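Local structure of ABC transporter substrate-binding protein (Rhizobium radiobacter, 6TFX) at residues A[171-176]-A[180-185]; A[77-80]-A[85-88]. The protein binds the opine mannopinic acid as the periplasmic solute-binding protein of an ABC transporter and so probably serves its import into the bacterium. All coordinates share one frame; numbering follows the deposited sequence.

Interaction 1 of 2, residues A[171-176]-A[180-185]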
ATOM      1  N   GLN A 171       6.915  -7.377 -19.120  1.00 18.23           N
ATOM      2  CA  GLN A 171       8.139  -7.919 -18.521  1.00 19.17           C
ATOM      3  C   GLN A 171       9.176  -6.845 -18.445  1.00 22.49           C
ATOM      4  O   GLN A 171       9.197  -5.945 -19.278  1.00 22.12           O
ATOM      5  CB  GLN A 171       8.687  -9.094 -19.353  1.00 20.69           C
ATOM      6  CG  GLN A 171       8.994  -8.718 -20.815  1.00 20.56           C
ATOM      7  CD  GLN A 171       8.628  -9.818 -21.771  1.00 41.50           C
ATOM      8  OE1 GLN A 171       8.360 -10.954 -21.376  1.00 40.57           O
ATOM      9  NE2 GLN A 171       8.583  -9.497 -23.052  1.00 31.86           N
ATOM     10  N   VAL A 172      10.091  -6.966 -17.485  1.00 19.26           N
ATOM     11  CA  VAL A 172      11.161  -5.994 -17.360  1.00 19.95           C
ATOM     12  C   VAL A 172      12.234  -6.350 -18.368  1.00 24.57           C
ATOM     13  O   VAL A 172      12.834  -7.425 -18.266  1.00 24.35           O
ATOM     14  CB  VAL A 172      11.707  -5.909 -15.918  1.00 24.13           C
ATOM     15  CG1 VAL A 172      12.970  -5.046 -15.844  1.00 25.00           C
ATOM     16  CG2 VAL A 172      10.637  -5.384 -14.969  1.00 23.87           C
ATOM     17  N   GLU A 173      12.445  -5.473 -19.357  1.00 20.69           N
ATOM     18  CA  GLU A 173      13.501  -5.686 -20.346  1.00 21.16           C
ATOM     19  C   GLU A 173      14.845  -5.206 -19.770  1.00 28.59           C
ATOM     20  O   GLU A 173      15.866  -5.890 -19.922  1.00 29.41           O
ATOM     21  CB  GLU A 173      13.169  -4.950 -21.642  1.00 23.40           C
ATOM     22  CG  GLU A 173      14.179  -5.206 -22.751  1.00 30.31           C
ATOM     23  CD  GLU A 173      13.848  -4.484 -24.039  1.00 51.18           C
ATOM     24  OE1 GLU A 173      14.068  -3.252 -24.109  1.00 45.67           O
ATOM     25  OE2 GLU A 173      13.366  -5.152 -24.981  1.00 45.96           O
ATOM     26  N   SER A 174      14.844  -4.020 -19.132  1.00 24.56           N
ATOM     27  CA  SER A 174      16.037  -3.425 -18.531  1.00 24.51           C
ATOM     28  C   SER A 174      15.680  -2.364 -17.495  1.00 27.16           C
ATOM     29  O   SER A 174      14.583  -1.778 -17.538  1.00 26.22           O
ATOM     30  CB  SER A 174      16.908  -2.796 -19.616  1.00 27.97           C
ATOM     31  OG  SER A 174      16.233  -1.761 -20.313  1.00 32.30           O
ATOM     32  N   ILE A 175      16.634  -2.095 -16.574  1.00 22.88           N
ATOM     33  CA  ILE A 175      16.506  -1.033 -15.588  1.00 23.27           C
ATOM     34  C   ILE A 175      17.686  -0.103 -15.828  1.00 29.05           C
ATOM     35  O   ILE A 175      18.818  -0.577 -15.968  1.00 29.27           O
ATOM     36  CB  ILE A 175      16.458  -1.564 -14.131  1.00 25.82           C
ATOM     37  CG1 ILE A 175      15.234  -2.505 -13.913  1.00 26.18           C
ATOM     38  CG2 ILE A 175      16.456  -0.398 -13.109  1.00 26.39           C
ATOM     39  CD1 ILE A 175      15.283  -3.356 -12.608  1.00 31.10           C
ATOM     40  N   GLN A 176      17.417   1.207 -15.926  1.00 26.05           N
ATOM     41  CA  GLN A 176      18.440   2.247 -16.078  1.00 25.36           C
ATOM     42  C   GLN A 176      18.407   2.874 -14.663  1.00 29.00           C
ATOM     43  O   GLN A 176      17.484   3.653 -14.375  1.00 27.20           O
ATOM     44  CB  GLN A 176      18.025   3.258 -17.183  1.00 25.94           C
ATOM     45  CG  GLN A 176      18.024   2.706 -18.626  1.00 30.57           C
ATOM     46  CD  GLN A 176      17.031   1.593 -18.950  1.00 41.72           C
ATOM     47  OE1 GLN A 176      17.417   0.508 -19.402  1.00 32.21           O
ATOM     48  NE2 GLN A 176      15.728   1.818 -18.744  1.00 24.81           N
ATOM     49  N   SER A 180      14.965   5.072 -15.233  1.00 20.24           N
ATOM     50  CA  SER A 180      13.763   4.409 -15.735  1.00 19.68           C
ATOM     51  C   SER A 180      13.796   2.897 -15.709  1.00 24.80           C
ATOM     52  O   SER A 180      14.856   2.292 -15.578  1.00 24.65           O
ATOM     53  CB  SER A 180      13.483   4.847 -17.176  1.00 22.38           C
ATOM     54  OG  SER A 180      14.498   4.458 -18.094  1.00 29.53           O
ATOM     55  N   VAL A 181      12.615   2.294 -15.882  1.00 19.54           N
ATOM     56  CA  VAL A 181      12.447   0.871 -16.102  1.00 19.02           C
ATOM     57  C   VAL A 181      11.820   0.757 -17.483  1.00 22.97           C
ATOM     58  O   VAL A 181      10.845   1.463 -17.777  1.00 22.16           O
ATOM     59  CB  VAL A 181      11.560   0.168 -15.049  1.00 21.39           C
ATOM     60  CG1 VAL A 181      11.458  -1.322 -15.336  1.00 21.24           C
ATOM     61  CG2 VAL A 181      12.092   0.405 -13.649  1.00 21.12           C
ATOM     62  N   THR A 182      12.377  -0.125 -18.330  1.00 20.84           N
ATOM     63  CA  THR A 182      11.814  -0.377 -19.639  1.00 19.61           C
ATOM     64  C   THR A 182      11.104  -1.692 -19.555  1.00 21.53           C
ATOM     65  O   THR A 182      11.731  -2.730 -19.281  1.00 21.37           O
ATOM     66  CB  THR A 182      12.894  -0.421 -20.753  1.00 24.42           C
ATOM     67  OG1 THR A 182      13.618   0.809 -20.733  1.00 25.23           O
ATOM     68  CG2 THR A 182      12.279  -0.628 -22.164  1.00 21.90           C
ATOM     69  N   LEU A 183       9.783  -1.661 -19.767  1.00 18.54           N
ATOM     70  CA  LEU A 183       8.992  -2.888 -19.809  1.00 18.14           C
ATOM     71  C   LEU A 183       8.532  -3.134 -21.239  1.00 23.73           C
ATOM     72  O   LEU A 183       8.289  -2.180 -21.991  1.00 23.04           O
ATOM     73  CB  LEU A 183       7.773  -2.815 -18.883  1.00 17.70           C
ATOM     74  CG  LEU A 183       8.077  -2.583 -17.383  1.00 20.35           C
ATOM     75  CD1 LEU A 183       8.025  -1.103 -17.049  1.00 21.14           C
ATOM     76  CD2 LEU A 183       7.107  -3.357 -16.518  1.00 23.93           C
ATOM     77  N   THR A 184       8.446  -4.410 -21.634  1.00 19.21           N
ATOM     78  CA  THR A 184       7.973  -4.740 -22.967  1.00 19.06           C
ATOM     79  C   THR A 184       6.793  -5.696 -22.834  1.00 21.68           C
ATOM     80  O   THR A 184       6.669  -6.400 -21.833  1.00 20.81           O
ATOM     81  CB  THR A 184       9.095  -5.336 -23.827  1.00 25.82           C
ATOM     82  OG1 THR A 184       9.583  -6.507 -23.184  1.00 25.18           O
ATOM     83  CG2 THR A 184      10.229  -4.360 -24.065  1.00 25.73           C
ATOM     84  N   ALA A 185       5.931  -5.725 -23.852  1.00 21.25           N
ATOM     85  CA  ALA A 185       4.761  -6.602 -23.831  1.00 20.32           C
ATOM     86  C   ALA A 185       5.196  -8.052 -23.781  1.00 23.21           C
ATOM     87  O   ALA A 185       6.134  -8.442 -24.482  1.00 23.75           O
ATOM     88  CB  ALA A 185       3.924  -6.368 -25.076  1.00 20.76           C
TER
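Val-172, Ile-175, Val-181 and Leu-183 form the tightly packed face of this strand pair. In its middle, Val-181 CG1 meets Val-172 CG1 at 4.1 Å and Ile-175 CG1 at 4.2 Å. That methyl is anti to the backbone N of Val-181 (chi1 -179°), which turns it to the partner strand. Leu-31 and Ile-35 of helix 26-35 cover Val-172, Val-181 and Leu-183, while Ile-175 lies against Arg-162. The strands 170-176 and 180-185 make an antiparallel beta hairpin at one margin of the large mixed sheet, and strand 198-203 pairs with the far side of 180-185. A classic beta bulge interrupts the hairpin: Glu-173 and Ser-174 both face Thr-182. Thr-182 O takes a bond from Glu-173 N at 2.8 Å and a weak one from Ser-174 N. The other face is polar and more open. Gln-176 is bent at chi2 (64°), which folds its amide back over the strands. Its NE2 donates to Ser-180 OG at 3.0 Å, nearly in the amide plane, and weakly to Thr-182 OG1. Its OE1 accepts from Ser-174 OG at 2.7 Å, on a lone pair, so both ends of the amide are held. Gln-171 NE2 donates to Thr-184 OG1 at 3.2 Å. Glu-173, exposed and itself part of the bulge, stretches alongside Thr-182, and its OE2 packs against Thr-184 CG2 at 3.4 Å.

Interaction 2 of 2, residues A[77-80]-A[85-88]; sequences VKWQ and NVTA
Val-86 sets one methyl over a face of the Trp-79 indole. Its CG2 is 3.7 Å from the centroid of the five-membered ring and 12° off the ring normal, a CH-pi contact. The two side chains cross at about a right angle. Val-86 CG1 lies by the six-membered ring, 3.8 Å from Trp-79 CZ2. Val-86 CG2 also touches Val-77 CG1 at 3.8 Å, so this one methyl packs against both the indole and a valine. A backbone bond holds the two segments together beside it: Val-86 N donates to Val-77 O at 2.8 Å, nearly straight. It goes with a single bridge between Lys-78 and Asn-85. Those two side chains run side by side and point the same way. Lys-78 is bent at chi2 (-79°), which brings its chain alongside the amide, and NZ donates to Asn-85 OD1 at 2.8 Å from 20° outside the carbonyl plane. Two waters fill in the polar links. One joins Val-77 N to Val-86 O. The other donates to Asn-85 O and lies at the indole edge, where its bond from Trp-79 NE1 is weak; the stronger partner of NE1 is Asp-90 OD2. Thr-87 is the N-cap of helix 88-98, and Thr-87 N also bonds to Asp-90 OD2. The contact closes the later part of the loop between strand 68-73 and helix 88-98, just before the helix begins.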
ATOM      1  N   VAL A  77      -0.528 -21.332 -19.339  1.00 23.73           N
ATOM      2  CA  VAL A  77      -0.147 -19.972 -18.949  1.00 20.90           C
ATOM      3  C   VAL A  77       1.368 -20.055 -18.945  1.00 25.37           C
ATOM      4  O   VAL A  77       1.926 -20.937 -18.289  1.00 27.67           O
ATOM      5  CB  VAL A  77      -0.671 -19.516 -17.570  1.00 22.19           C
ATOM      6  CG1 VAL A  77      -0.074 -18.162 -17.175  1.00 20.73           C
ATOM      7  CG2 VAL A  77      -2.194 -19.448 -17.558  1.00 21.07           C
ATOM      8  N   LYS A  78       2.021 -19.197 -19.708  1.00 23.19           N
ATOM      9  CA  LYS A  78       3.471 -19.235 -19.826  1.00 23.91           C
ATOM     10  C   LYS A  78       4.162 -18.170 -18.984  1.00 24.67           C
ATOM     11  O   LYS A  78       3.732 -17.002 -18.964  1.00 24.38           O
ATOM     12  CB  LYS A  78       3.900 -19.007 -21.293  1.00 27.26           C
ATOM     13  CG  LYS A  78       3.153 -19.831 -22.338  1.00 41.19           C
ATOM     14  CD  LYS A  78       3.649 -21.255 -22.452  1.00 44.56           C
ATOM     15  CE  LYS A  78       2.822 -22.000 -23.470  1.00 50.33           C
ATOM     16  NZ  LYS A  78       3.119 -23.452 -23.460  1.00 62.99           N
ATOM     17  N   TRP A  79       5.295 -18.543 -18.381  1.00 20.12           N
ATOM     18  CA  TRP A  79       6.121 -17.572 -17.696  1.00 19.08           C
ATOM     19  C   TRP A  79       6.779 -16.704 -18.762  1.00 22.36           C
ATOM     20  O   TRP A  79       6.995 -17.165 -19.878  1.00 21.85           O
ATOM     21  CB  TRP A  79       7.245 -18.276 -16.917  1.00 17.91           C
ATOM     22  CG  TRP A  79       6.777 -18.956 -15.667  1.00 18.19           C
ATOM     23  CD1 TRP A  79       6.818 -20.292 -15.389  1.00 21.11           C
ATOM     24  CD2 TRP A  79       6.251 -18.311 -14.488  1.00 17.27           C
ATOM     25  NE1 TRP A  79       6.365 -20.519 -14.099  1.00 19.60           N
ATOM     26  CE2 TRP A  79       5.979 -19.323 -13.542  1.00 20.13           C
ATOM     27  CE3 TRP A  79       5.957 -16.972 -14.155  1.00 17.62           C
ATOM     28  CZ2 TRP A  79       5.410 -19.041 -12.282  1.00 18.82           C
ATOM     29  CZ3 TRP A  79       5.406 -16.691 -12.909  1.00 18.62           C
ATOM     30  CH2 TRP A  79       5.154 -17.718 -11.983  1.00 19.13           C
ATOM     31  N   GLN A  80       7.155 -15.481 -18.394  1.00 17.98           N
ATOM     32  CA  GLN A  80       7.947 -14.631 -19.280  1.00 17.95           C
ATOM     33  C   GLN A  80       9.352 -15.258 -19.407  1.00 21.77           C
ATOM     34  O   GLN A  80       9.749 -16.044 -18.553  1.00 21.54           O
ATOM     35  CB  GLN A  80       8.149 -13.274 -18.612  1.00 18.66           C
ATOM     36  CG  GLN A  80       6.871 -12.419 -18.613  1.00 18.83           C
ATOM     37  CD  GLN A  80       6.817 -11.448 -17.462  1.00 22.27           C
ATOM     38  OE1 GLN A  80       7.799 -11.225 -16.740  1.00 18.74           O
ATOM     39  NE2 GLN A  80       5.628 -10.882 -17.235  1.00 18.33           N
ATOM     40  N   ASN A  85       5.641 -23.400 -18.831  1.00 24.57           N
ATOM     41  CA  ASN A  85       4.290 -23.383 -18.262  1.00 23.13           C
ATOM     42  C   ASN A  85       4.290 -23.143 -16.760  1.00 24.00           C
ATOM     43  O   ASN A  85       5.133 -23.674 -16.047  1.00 23.22           O
ATOM     44  CB  ASN A  85       3.564 -24.709 -18.549  1.00 26.72           C
ATOM     45  CG  ASN A  85       3.165 -24.919 -19.989  1.00 54.80           C
ATOM     46  OD1 ASN A  85       2.915 -23.975 -20.733  1.00 46.98           O
ATOM     47  ND2 ASN A  85       3.066 -26.171 -20.404  1.00 49.72           N
ATOM     48  N   VAL A  86       3.337 -22.358 -16.284  1.00 18.92           N
ATOM     49  CA  VAL A  86       3.163 -22.141 -14.843  1.00 18.49           C
ATOM     50  C   VAL A  86       2.517 -23.423 -14.287  1.00 22.76           C
ATOM     51  O   VAL A  86       1.490 -23.879 -14.814  1.00 23.24           O
ATOM     52  CB  VAL A  86       2.252 -20.918 -14.587  1.00 21.16           C
ATOM     53  CG1 VAL A  86       2.075 -20.692 -13.084  1.00 21.05           C
ATOM     54  CG2 VAL A  86       2.823 -19.675 -15.256  1.00 20.94           C
ATOM     55  N   THR A  87       3.085 -23.969 -13.211  1.00 18.46           N
ATOM     56  CA  THR A  87       2.565 -25.217 -12.636  1.00 18.11           C
ATOM     57  C   THR A  87       2.151 -25.036 -11.193  1.00 20.27           C
ATOM     58  O   THR A  87       2.544 -24.065 -10.538  1.00 19.25           O
ATOM     59  CB  THR A  87       3.643 -26.333 -12.667  1.00 25.26           C
ATOM     60  OG1 THR A  87       4.696 -25.980 -11.762  1.00 25.24           O
ATOM     61  CG2 THR A  87       4.174 -26.608 -14.077  1.00 26.27           C
ATOM     62  N   ALA A  88       1.451 -26.045 -10.671  1.00 19.10           N
ATOM     63  CA  ALA A  88       1.075 -26.089  -9.256  1.00 19.00           C
ATOM     64  C   ALA A  88       2.334 -26.011  -8.361  1.00 20.91           C
ATOM     65  O   ALA A  88       2.277 -25.377  -7.301  1.00 20.14           O
ATOM     66  CB  ALA A  88       0.308 -27.365  -8.962  1.00 20.47           C
TER
HETATM   67  O   HOH W   1      -0.270 -23.055 -16.814  1.00 32.55           O
HETATM   68  O   HOH W   2       7.038 -23.749 -14.271  1.00 32.09           O

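Interaction 2 comes first along the chain and is complete before the strands of interaction 1 begin. Their centres are about 20 Å apart. Both belong to the part of the chain shared by the family 5 solute-binding proteins. Interaction 1 belongs to the large mixed sheet, and interaction 2 to the loop between strand 68-73 of the four-stranded sheet and helix 88-98. They meet where Gln-171 OE1 packs on Gln-80 CG at 3.5 Å. Gln-80 also bonds to Ile-35 O, in the helix that covers the apolar face of the hairpin. The loop is thus joined to the hairpin region, away from the opine pocket.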